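TRAP dicarboxylate transporter-DctP subunit (Desulfovibrio desulfuricans subsp. desulfuricans, PDB 4NHB) binds sn-glycerol-3-phosphate in the periplasm and probably hands it to the membrane part of a TRAP transporter. Local coordinates at residues A34-E39 against P68-L72; N180-C185 against A305-S309; P226-L230 against K288-P294; A98-A102 against E136-L140. All coordinates share one frame; numbering follows the deposited sequence.

Interaction 1: A34-E39 against P68-L72. With G3P (sn-glycerol-3-phosphate), chain P.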
loop_
_atom_site.group_PDB
_atom_site.type_symbol
_atom_site.label_atom_id
_atom_site.label_comp_id
_atom_site.label_asym_id
_atom_site.label_seq_id
_atom_site.Cartn_x
_atom_site.Cartn_y
_atom_site.Cartn_z
ATOM N N ALA A 34 -11.706 7.284 5.394
ATOM C CA ALA A 34 -10.505 7.458 6.194
ATOM C C ALA A 34 -9.314 6.849 5.497
ATOM O O ALA A 34 -9.439 5.888 4.745
ATOM C CB ALA A 34 -10.675 6.805 7.536
ATOM N N GLY A 35 -8.150 7.412 5.784
ATOM C CA GLY A 35 -6.890 6.857 5.332
ATOM C C GLY A 35 -5.779 7.078 6.320
ATOM O O GLY A 35 -6.019 7.566 7.428
ATOM N N MET A 36 -4.562 6.741 5.895
ATOM C CA MET A 36 -3.451 6.551 6.820
ATOM C C MET A 36 -2.254 7.360 6.400
ATOM O O MET A 36 -1.217 7.303 7.073
ATOM C CB MET A 36 -3.055 5.058 6.916
ATOM C CG MET A 36 -2.539 4.486 5.615
ATOM S SD MET A 36 -1.967 2.742 5.787
ATOM C CE MET A 36 -0.444 2.991 6.705
ATOM N N LYS A 37 -2.397 8.132 5.312
ATOM C CA LYS A 37 -1.252 8.838 4.734
ATOM C C LYS A 37 -1.422 10.363 4.737
ATOM O O LYS A 37 -2.537 10.892 4.784
ATOM C CB LYS A 37 -0.907 8.332 3.313
ATOM C CG LYS A 37 -0.558 6.857 3.189
ATOM C CD LYS A 37 0.692 6.470 4.025
ATOM C CE LYS A 37 0.981 4.967 3.925
ATOM N NZ LYS A 37 2.319 4.600 4.505
ATOM N N PRO A 38 -0.304 11.091 4.743
ATOM C CA PRO A 38 -0.401 12.548 4.675
ATOM C C PRO A 38 -0.820 13.077 3.274
ATOM O O PRO A 38 -0.847 12.363 2.262
ATOM C CB PRO A 38 0.997 13.006 5.060
ATOM C CG PRO A 38 1.837 11.907 4.655
ATOM C CD PRO A 38 1.086 10.638 4.865
ATOM N N GLU A 39 -1.172 14.351 3.247
ATOM C CA GLU A 39 -1.445 15.054 1.998
ATOM C C GLU A 39 -0.214 14.972 1.117
ATOM O O GLU A 39 0.894 14.904 1.622
ATOM C CB GLU A 39 -1.791 16.506 2.289
ATOM C CG GLU A 39 -3.096 16.672 3.016
ATOM C CD GLU A 39 -4.291 16.428 2.112
ATOM O OE1 GLU A 39 -4.122 16.518 0.881
ATOM O OE2 GLU A 39 -5.381 16.124 2.627
ATOM N N PRO A 68 -7.522 11.881 5.966
ATOM C CA PRO A 68 -6.255 11.166 5.811
ATOM C C PRO A 68 -5.411 11.139 7.062
ATOM O O PRO A 68 -5.808 11.620 8.122
ATOM C CB PRO A 68 -5.519 12.037 4.788
ATOM C CG PRO A 68 -5.943 13.365 5.126
ATOM C CD PRO A 68 -7.356 13.302 5.653
ATOM N N ASN A 69 -4.218 10.578 6.919
ATOM C CA ASN A 69 -3.196 10.654 7.959
ATOM C C ASN A 69 -3.709 10.144 9.334
ATOM O O ASN A 69 -3.444 10.724 10.397
ATOM C CB ASN A 69 -2.677 12.090 8.023
ATOM C CG ASN A 69 -1.303 12.169 8.640
ATOM O OD1 ASN A 69 -0.554 11.185 8.650
ATOM N ND2 ASN A 69 -0.990 13.315 9.218
ATOM N N SER A 70 -4.471 9.051 9.298
ATOM C CA SER A 70 -5.011 8.449 10.498
ATOM C C SER A 70 -5.860 9.419 11.357
ATOM O O SER A 70 -6.060 9.197 12.537
ATOM C CB SER A 70 -3.875 7.822 11.316
ATOM O OG SER A 70 -3.333 6.710 10.618
ATOM N N GLN A 71 -6.408 10.457 10.741
ATOM C CA GLN A 71 -7.350 11.359 11.434
ATOM C C GLN A 71 -8.552 10.686 12.096
ATOM O O GLN A 71 -9.068 11.200 13.085
ATOM C CB GLN A 71 -7.850 12.444 10.506
ATOM C CG GLN A 71 -6.927 13.639 10.421
ATOM C CD GLN A 71 -7.316 14.570 9.296
ATOM O OE1 GLN A 71 -8.495 14.706 8.960
ATOM N NE2 GLN A 71 -6.319 15.210 8.690
ATOM N N LEU A 72 -9.029 9.576 11.565
ATOM C CA LEU A 72 -10.157 8.874 12.214
ATOM C C LEU A 72 -9.667 7.608 12.844
ATOM O O LEU A 72 -10.388 6.610 12.901
ATOM C CB LEU A 72 -11.280 8.567 11.219
ATOM C CG LEU A 72 -12.037 9.821 10.747
ATOM C CD1 LEU A 72 -13.114 9.488 9.750
ATOM C CD2 LEU A 72 -12.625 10.525 11.948
HETATM O O1 G3P P . 0.061 -2.018 2.318
HETATM C C1 G3P P . 0.732 -2.135 3.538
HETATM C C2 G3P P . 1.596 -0.891 3.783
HETATM O O2 G3P P . 0.775 0.246 3.783
HETATM C C3 G3P P . 2.308 -1.023 5.139
HETATM O O1P G3P P . 3.478 -0.271 5.111
HETATM O O4P G3P P . 2.497 1.949 4.925
HETATM O O2P G3P P . 2.949 0.990 7.239
HETATM O O3P G3P P . 4.851 1.756 5.820
HETATM P P G3P P . 3.433 1.192 5.824
HETATM O O HOH W 1 -8.084 7.822 9.458
HETATM O O HOH W 2 -0.951 6.832 9.708
#
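K37 and N69 meet through their backbones, their side chains turned away from each other, at the C-terminal ends of two neighbouring parallel strands, 30-34 and 63-67, of the sheet in this periplasmic solute-binding fold. The chain at 68-71 makes a type I' turn, closed by Q71 N on P68 O, and its backbone faces the loop 34-39. S70 N donates to G35 O at 2.8 Å, while N69 N makes a weak bond to K37 O, which also has CB of P68 packed against it. The side chains mostly leave in other directions. N69 carries its amide obliquely across P38, CG being anti to the backbone N (chi1 -158°), and OD1 ends 3.9 Å from P38 N. E39 bends across the P68 ring, OE2 lying 3.8 Å from P68 CG, although that oxygen's polar partner is H48. A34 and L72 meet through their CB atoms. Two waters fill in: one joins G35 O to L72 N, the other lies between M36 O and the hydroxyl of S70.

On the far side of the loop the pocket begins. The M36 chain, bent at chi3, brings CE to 3.6 Å from phosphate oxygen O4P of the ligand. K37, paired also with D215 and in cation-pi contact with F194, sends NZ to O4P at 2.7 Å.

Interaction 2: N180-C185 against A305-S309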
loop_
_atom_site.group_PDB
_atom_site.type_symbol
_atom_site.label_atom_id
_atom_site.label_comp_id
_atom_site.label_asym_id
_atom_site.label_seq_id
_atom_site.Cartn_x
_atom_site.Cartn_y
_atom_site.Cartn_z
ATOM N N ASN A 180 7.514 -11.285 8.753
ATOM C CA ASN A 180 8.119 -12.496 8.191
ATOM C C ASN A 180 9.268 -12.182 7.238
ATOM O O ASN A 180 10.329 -12.792 7.266
ATOM C CB ASN A 180 7.080 -13.324 7.454
ATOM C CG ASN A 180 7.653 -14.647 7.012
ATOM O OD1 ASN A 180 8.039 -15.469 7.847
ATOM N ND2 ASN A 180 7.790 -14.831 5.711
ATOM N N PHE A 181 9.058 -11.206 6.375
ATOM C CA PHE A 181 10.054 -10.892 5.427
ATOM C C PHE A 181 11.308 -10.325 6.117
ATOM O O PHE A 181 12.443 -10.624 5.717
ATOM C CB PHE A 181 9.484 -9.925 4.385
ATOM C CG PHE A 181 10.476 -9.491 3.393
ATOM C CD1 PHE A 181 10.926 -10.359 2.431
ATOM C CD2 PHE A 181 11.014 -8.217 3.445
ATOM C CE1 PHE A 181 11.877 -9.962 1.527
ATOM C CE2 PHE A 181 11.944 -7.825 2.526
ATOM C CZ PHE A 181 12.382 -8.689 1.576
ATOM N N ALA A 182 11.113 -9.504 7.147
ATOM C CA ALA A 182 12.251 -8.940 7.863
ATOM C C ALA A 182 13.118 -10.058 8.425
ATOM O O ALA A 182 14.340 -10.047 8.317
ATOM C CB ALA A 182 11.772 -8.019 8.975
ATOM N N LYS A 183 12.478 -11.051 8.999
ATOM C CA LYS A 183 13.214 -12.202 9.517
ATOM C C LYS A 183 14.086 -12.816 8.443
ATOM O O LYS A 183 15.306 -12.968 8.635
ATOM C CB LYS A 183 12.255 -13.254 10.049
ATOM C CG LYS A 183 11.148 -12.646 10.868
ATOM C CD LYS A 183 10.861 -13.385 12.127
ATOM C CE LYS A 183 9.555 -12.937 12.686
ATOM N NZ LYS A 183 9.064 -13.789 13.808
ATOM N N GLU A 184 13.476 -13.133 7.301
ATOM C CA GLU A 184 14.192 -13.836 6.252
ATOM C C GLU A 184 15.386 -12.995 5.820
ATOM O O GLU A 184 16.348 -13.523 5.273
ATOM C CB GLU A 184 13.289 -14.104 5.047
ATOM C CG GLU A 184 12.225 -15.159 5.249
ATOM C CD GLU A 184 12.798 -16.547 5.453
ATOM O OE1 GLU A 184 14.045 -16.705 5.350
ATOM O OE2 GLU A 184 12.007 -17.454 5.752
ATOM N N CYS A 185 15.329 -11.688 6.056
ATOM C CA CYS A 185 16.402 -10.787 5.636
ATOM C C CYS A 185 17.509 -10.670 6.710
ATOM O O CYS A 185 18.530 -9.971 6.531
ATOM C CB CYS A 185 15.840 -9.399 5.359
ATOM S SG CYS A 185 14.984 -9.254 3.815
ATOM N N ALA A 305 15.768 -14.132 0.299
ATOM C CA ALA A 305 14.882 -13.841 1.405
ATOM C C ALA A 305 13.449 -13.709 0.899
ATOM O O ALA A 305 12.531 -14.295 1.460
ATOM C CB ALA A 305 15.330 -12.566 2.116
ATOM N N GLY A 306 13.285 -12.938 -0.171
ATOM C CA GLY A 306 11.992 -12.729 -0.796
ATOM C C GLY A 306 11.326 -13.995 -1.278
ATOM O O GLY A 306 10.140 -14.193 -1.027
ATOM N N LYS A 307 12.073 -14.826 -1.998
ATOM C CA LYS A 307 11.573 -16.128 -2.437
ATOM C C LYS A 307 11.199 -17.042 -1.244
ATOM O O LYS A 307 10.114 -17.616 -1.233
ATOM C CB LYS A 307 12.583 -16.829 -3.347
ATOM C CG LYS A 307 12.867 -16.167 -4.716
ATOM C CD LYS A 307 11.655 -15.439 -5.281
ATOM C CE LYS A 307 11.604 -15.422 -6.819
ATOM N NZ LYS A 307 12.906 -15.167 -7.472
ATOM N N ARG A 308 12.059 -17.132 -0.223
ATOM C CA ARG A 308 11.724 -17.931 0.971
ATOM C C ARG A 308 10.423 -17.466 1.614
ATOM O O ARG A 308 9.610 -18.266 2.096
ATOM C CB ARG A 308 12.834 -17.860 2.034
ATOM C CG ARG A 308 14.103 -18.625 1.725
ATOM C CD ARG A 308 15.013 -18.735 2.947
ATOM N NE ARG A 308 15.592 -17.457 3.358
ATOM C CZ ARG A 308 16.691 -16.907 2.844
ATOM N NH1 ARG A 308 17.362 -17.516 1.879
ATOM N NH2 ARG A 308 17.126 -15.736 3.302
ATOM N N SER A 309 10.233 -16.151 1.643
ATOM C CA SER A 309 9.085 -15.591 2.340
ATOM C C SER A 309 7.759 -16.032 1.712
ATOM O O SER A 309 6.724 -15.922 2.346
ATOM C CB SER A 309 9.170 -14.047 2.421
ATOM O OG SER A 309 9.250 -13.414 1.147
#
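The charged grip comes from R308, which takes hold of E184 side-on with two nitrogens, each on a different oxygen. NE donates to the carboxylate oxygen OE1 in a salt bridge of 2.6 Å, and NH2 donates to the backbone O of E184 at 3.1 Å. Both acceptors lie almost exactly in the guanidinium plane, so the flat group is fixed in its rotation. The carboxylate is not coplanar with it: the two planes are 51° apart, and NE comes down on OE1 from above the carboxylate. A bend at chi3 (-68°) turns the arginine back so that CA of A305 lies against one guanidinium face, toward its rim.

This is the meeting of two helix ends in the solute-binding fold, helix 176-184 with helix 296-308, and it ties a C-terminal helix of the chain to one that follows the ligand-pocket strand 169-172. The nonpolar part sits beneath the charges. CB of A305 fits against the last turn of the first helix, 3.5 Å from E184 O and 3.7 Å from C185 SG. The F181 ring takes CA of G306 at its edge, in plane, 3.6 Å from CE1, while C185 SG lies over one face near the rim; H233 is a further ring partner, with its plane nearly parallel.

Among the polar side chains, N180 lays ND2 alongside CB of S309 at 3.7 Å. The S309 hydroxyl, turned by chi1 58° between its own N and carbonyl carbon, brings OG to the edge of the F181 ring, 3.7 Å from CD1.

Interaction 3: P226-L230 against K288-P294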
loop_
_atom_site.group_PDB
_atom_site.type_symbol
_atom_site.label_atom_id
_atom_site.label_comp_id
_atom_site.label_asym_id
_atom_site.label_seq_id
_atom_site.Cartn_x
_atom_site.Cartn_y
_atom_site.Cartn_z
ATOM N N PRO A 226 19.778 9.415 6.519
ATOM C CA PRO A 226 20.023 10.011 5.204
ATOM C C PRO A 226 20.383 8.998 4.122
ATOM O O PRO A 226 20.402 9.362 2.951
ATOM C CB PRO A 226 21.214 10.968 5.464
ATOM C CG PRO A 226 21.414 10.971 6.924
ATOM C CD PRO A 226 20.843 9.731 7.482
ATOM N N GLU A 227 20.675 7.763 4.504
ATOM C CA GLU A 227 21.188 6.798 3.546
ATOM C C GLU A 227 20.054 5.905 3.035
ATOM O O GLU A 227 19.487 5.114 3.763
ATOM C CB GLU A 227 22.283 5.938 4.171
ATOM C CG GLU A 227 23.253 6.700 5.126
ATOM C CD GLU A 227 24.280 7.569 4.420
ATOM O OE1 GLU A 227 24.464 7.434 3.195
ATOM O OE2 GLU A 227 24.922 8.392 5.111
ATOM N N ILE A 228 19.719 6.066 1.777
ATOM C CA ILE A 228 18.704 5.214 1.181
ATOM C C ILE A 228 19.367 4.172 0.294
ATOM O O ILE A 228 20.270 4.505 -0.503
ATOM C CB ILE A 228 17.719 6.022 0.343
ATOM C CG1 ILE A 228 16.709 6.747 1.246
ATOM C CG2 ILE A 228 16.939 5.063 -0.574
ATOM C CD1 ILE A 228 17.282 7.860 2.097
ATOM N N SER A 229 18.962 2.918 0.426
ATOM C CA SER A 229 19.441 1.889 -0.505
ATOM C C SER A 229 18.266 1.364 -1.333
ATOM O O SER A 229 17.252 0.941 -0.799
ATOM C CB SER A 229 20.171 0.746 0.208
ATOM O OG SER A 229 21.467 1.142 0.678
ATOM N N LEU A 230 18.408 1.442 -2.646
ATOM C CA LEU A 230 17.370 0.988 -3.547
ATOM C C LEU A 230 17.335 -0.509 -3.533
ATOM O O LEU A 230 18.337 -1.158 -3.765
ATOM C CB LEU A 230 17.636 1.512 -4.947
ATOM C CG LEU A 230 17.645 3.035 -4.980
ATOM C CD1 LEU A 230 17.837 3.551 -6.396
ATOM C CD2 LEU A 230 16.372 3.612 -4.377
ATOM N N LYS A 288 21.611 16.408 1.011
ATOM C CA LYS A 288 22.521 15.688 1.896
ATOM C C LYS A 288 22.102 14.247 2.112
ATOM O O LYS A 288 22.635 13.589 2.998
ATOM C CB LYS A 288 22.623 16.397 3.252
ATOM C CG LYS A 288 22.724 17.903 3.130
ATOM C CD LYS A 288 23.016 18.566 4.468
ATOM C CE LYS A 288 23.189 20.059 4.301
ATOM N NZ LYS A 288 24.228 20.353 3.286
ATOM N N GLY A 289 21.148 13.756 1.319
ATOM C CA GLY A 289 20.821 12.346 1.340
ATOM C C GLY A 289 21.766 11.569 0.433
ATOM O O GLY A 289 22.332 12.128 -0.512
ATOM N N ASN A 290 21.929 10.280 0.707
ATOM C CA ASN A 290 22.694 9.413 -0.173
ATOM C C ASN A 290 21.839 8.265 -0.710
ATOM O O ASN A 290 20.935 7.769 -0.032
ATOM C CB ASN A 290 23.902 8.857 0.577
ATOM C CG ASN A 290 24.951 9.931 0.894
ATOM O OD1 ASN A 290 24.781 11.110 0.553
ATOM N ND2 ASN A 290 26.032 9.525 1.565
ATOM N N ILE A 291 22.118 7.853 -1.938
ATOM C CA ILE A 291 21.473 6.679 -2.483
ATOM C C ILE A 291 22.524 5.643 -2.777
ATOM O O ILE A 291 23.509 5.930 -3.431
ATOM C CB ILE A 291 20.678 6.998 -3.771
ATOM C CG1 ILE A 291 19.557 7.992 -3.427
ATOM C CG2 ILE A 291 20.133 5.716 -4.376
ATOM C CD1 ILE A 291 18.782 8.533 -4.626
ATOM N N HIS A 292 22.283 4.432 -2.312
ATOM C CA HIS A 292 23.236 3.366 -2.451
ATOM C C HIS A 292 22.643 2.246 -3.267
ATOM O O HIS A 292 21.429 2.165 -3.468
ATOM C CB HIS A 292 23.634 2.833 -1.079
ATOM C CG HIS A 292 24.190 3.879 -0.170
ATOM N ND1 HIS A 292 25.254 4.682 -0.523
ATOM C CD2 HIS A 292 23.826 4.261 1.075
ATOM C CE1 HIS A 292 25.524 5.512 0.470
ATOM N NE2 HIS A 292 24.674 5.274 1.453
ATOM N N GLU A 293 23.537 1.374 -3.707
ATOM C CA GLU A 293 23.194 0.219 -4.507
ATOM C C GLU A 293 23.606 -1.019 -3.726
ATOM O O GLU A 293 24.800 -1.248 -3.480
ATOM C CB GLU A 293 23.934 0.275 -5.860
ATOM C CG GLU A 293 23.458 -0.784 -6.840
ATOM C CD GLU A 293 22.208 -0.361 -7.593
ATOM O OE1 GLU A 293 21.092 -0.461 -7.027
ATOM O OE2 GLU A 293 22.357 0.084 -8.757
ATOM N N PRO A 294 22.632 -1.831 -3.312
ATOM C CA PRO A 294 23.148 -3.006 -2.623
ATOM C C PRO A 294 24.258 -3.634 -3.469
ATOM O O PRO A 294 24.403 -3.343 -4.665
ATOM C CB PRO A 294 21.933 -3.941 -2.538
ATOM C CG PRO A 294 20.756 -3.059 -2.670
ATOM C CD PRO A 294 21.178 -1.906 -3.543
#
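A pair of short parallel strands, 227-229 and 290-292, forms this contact at an end of the large mixed sheet of the solute-binding fold; E227, I228 and S229 stand opposite N290, I291 and H292, and the long helix 252-286 lies in the chain between the strands. Four backbone bonds stitch them. N290 N reaches P226 O and I228 N reaches N290 O, then H292 N bonds to I228 O at 2.7 Å and L230 N to H292 O at a longer 3.2 Å. The strand 227-229 continues the sheet on its other edge, through S155 and F153 of strand 146-155.

On the face of E227 and H292 the side chains are polar. The E227 chain bends at chi2 (-76°) and swings its carboxylate back toward the imidazole, so that H292 NE2 donates to OE1 at 2.8 Å. The carboxylate and the ring are nearly parallel, 13° apart, but the donor comes in on the anti side of OE1 and 29° out of the carboxylate plane. P158 lies against both residues. S229 OG lies at the edge of the same ring, close to its plane, and 3.3 Å from CB of H292.

The other face is greasy. I228 packs on I284, and I291 on L285 and K281, all in helix 252-286, which backs this face. At the end of the pair the P294 ring closes on the backbone of L230. The L230 side chain crosses I291, with CG and CD1 each 3.7 Å from I291 CG2.

Interaction 4: A98-A102 against E136-L140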
loop_
_atom_site.group_PDB
_atom_site.type_symbol
_atom_site.label_atom_id
_atom_site.label_comp_id
_atom_site.label_asym_id
_atom_site.label_seq_id
_atom_site.Cartn_x
_atom_site.Cartn_y
_atom_site.Cartn_z
ATOM N N ALA A 98 -5.496 -9.312 7.448
ATOM C CA ALA A 98 -5.960 -9.818 8.744
ATOM C C ALA A 98 -7.284 -10.524 8.609
ATOM O O ALA A 98 -7.625 -11.396 9.423
ATOM C CB ALA A 98 -6.124 -8.666 9.768
ATOM N N LEU A 99 -8.045 -10.088 7.612
ATOM C CA LEU A 99 -9.359 -10.619 7.302
ATOM C C LEU A 99 -9.383 -11.656 6.197
ATOM O O LEU A 99 -10.394 -12.331 6.005
ATOM C CB LEU A 99 -10.228 -9.484 6.832
ATOM C CG LEU A 99 -10.161 -8.224 7.694
ATOM C CD1 LEU A 99 -10.946 -7.130 7.046
ATOM C CD2 LEU A 99 -10.694 -8.536 9.048
ATOM N N HIS A 100 -8.304 -11.744 5.429
ATOM C CA HIS A 100 -8.303 -12.575 4.234
ATOM C C HIS A 100 -6.871 -12.707 3.784
ATOM O O HIS A 100 -6.307 -11.799 3.153
ATOM C CB HIS A 100 -9.203 -11.971 3.151
ATOM C CG HIS A 100 -9.251 -12.759 1.882
ATOM N ND1 HIS A 100 -9.654 -14.075 1.837
ATOM C CD2 HIS A 100 -8.952 -12.415 0.606
ATOM C CE1 HIS A 100 -9.607 -14.507 0.593
ATOM N NE2 HIS A 100 -9.184 -13.519 -0.175
ATOM N N PRO A 101 -6.244 -13.821 4.157
ATOM C CA PRO A 101 -4.811 -13.982 3.899
ATOM C C PRO A 101 -4.366 -13.657 2.474
ATOM O O PRO A 101 -3.256 -13.161 2.329
ATOM C CB PRO A 101 -4.570 -15.448 4.257
ATOM C CG PRO A 101 -5.535 -15.673 5.412
ATOM C CD PRO A 101 -6.745 -14.823 5.120
ATOM N N ALA A 102 -5.185 -13.909 1.464
ATOM C CA ALA A 102 -4.737 -13.740 0.101
ATOM C C ALA A 102 -4.412 -12.260 -0.174
ATOM O O ALA A 102 -3.548 -11.961 -1.018
ATOM C CB ALA A 102 -5.776 -14.244 -0.897
ATOM N N GLU A 136 -17.150 -11.573 1.358
ATOM C CA GLU A 136 -17.902 -12.480 2.212
ATOM C C GLU A 136 -17.308 -12.523 3.605
ATOM O O GLU A 136 -18.034 -12.605 4.586
ATOM C CB GLU A 136 -17.893 -13.891 1.611
ATOM C CG GLU A 136 -18.754 -14.021 0.365
ATOM C CD GLU A 136 -17.961 -13.943 -0.942
ATOM O OE1 GLU A 136 -17.070 -13.048 -1.112
ATOM O OE2 GLU A 136 -18.231 -14.818 -1.789
ATOM N N LYS A 137 -15.978 -12.482 3.680
ATOM C CA LYS A 137 -15.276 -12.508 4.961
ATOM C C LYS A 137 -15.268 -11.159 5.703
ATOM O O LYS A 137 -15.165 -11.111 6.942
ATOM C CB LYS A 137 -13.826 -12.933 4.754
ATOM C CG LYS A 137 -13.618 -14.369 4.315
ATOM C CD LYS A 137 -12.197 -14.790 4.641
ATOM C CE LYS A 137 -11.701 -15.892 3.721
ATOM N NZ LYS A 137 -10.337 -16.353 4.124
ATOM N N SER A 138 -15.354 -10.061 4.953
ATOM C CA SER A 138 -14.987 -8.762 5.509
ATOM C C SER A 138 -16.138 -7.771 5.619
ATOM O O SER A 138 -16.121 -6.899 6.468
ATOM C CB SER A 138 -13.877 -8.137 4.645
ATOM O OG SER A 138 -14.342 -7.924 3.320
ATOM N N GLY A 139 -17.122 -7.886 4.746
ATOM C CA GLY A 139 -18.159 -6.874 4.661
ATOM C C GLY A 139 -17.695 -5.683 3.837
ATOM O O GLY A 139 -18.407 -4.689 3.764
ATOM N N LEU A 140 -16.511 -5.798 3.210
ATOM C CA LEU A 140 -15.954 -4.729 2.378
ATOM C C LEU A 140 -15.814 -5.172 0.924
ATOM O O LEU A 140 -15.579 -6.342 0.631
ATOM C CB LEU A 140 -14.569 -4.295 2.880
ATOM C CG LEU A 140 -14.486 -3.849 4.349
ATOM C CD1 LEU A 140 -13.083 -3.593 4.761
ATOM C CD2 LEU A 140 -15.296 -2.630 4.587
#
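Two torsions set up the meeting of H100 and K137. The imidazole of H100 swings out opposite its own N (chi1 180°), and K137, with CG beside its backbone N at chi1 -68°, then runs straight out to NZ, so that the two side chains cross at about a right angle. NZ arrives at the edge of the ring, in its plane, and makes a weak hydrogen bond to ND1 at 3.3 Å. The other ring nitrogen, NE2, is held more firmly by the carbonyl O of I130, which fixes the turn of the imidazole, and one ring face has the backbone N of A102 over its centre, 4.1 Å above.

Before reaching the ring, the lysine chain slides over the backbone of the loop: its CD lies 3.3 Å from L99 O. The ammonium end passes near P101 as well, with K137 NZ 4.0 Å from P101 CD. L99 points its side chain at the helix, and CD1 touches CB of S138 at 3.9 Å, while R83 of helix 75-84 flanks the leucine.

S138 gives only this carbon to the loop. Its hydroxyl belongs to the helix end: OG accepts from L140 N at 3.0 Å in an ST turn, and is also hydrogen-bonded to F134 O. G139 then leaves helical geometry with positive phi (81°), and the chain goes into strand 140-142. The contact packs the loop after strand 89-92 on the C-terminal end of helix 134-138, where an ST turn leads from helix to strand.

In the fold
Interaction 1 alone touches the ligand: it supplies M36 and K37 to the pocket, which R151, R171, T94, E107 and H238 help complete. The other three stand back from it. In interaction 2 the F181 side chain is about 11 Å from the bound sn-glycerol-3-phosphate, in interaction 4 that of L99 about 13 Å, and in interaction 3 that of I228 about 14 Å. Interactions 1 and 2 lie on opposite sides of the chain's centre, with centres 29 Å apart, as do 3 and 4, at 37 Å. Interactions 2 and 3 are joined in sequence, since strand 290-292 is followed by helix 296-308, yet their nearest atoms remain about 11 Å apart.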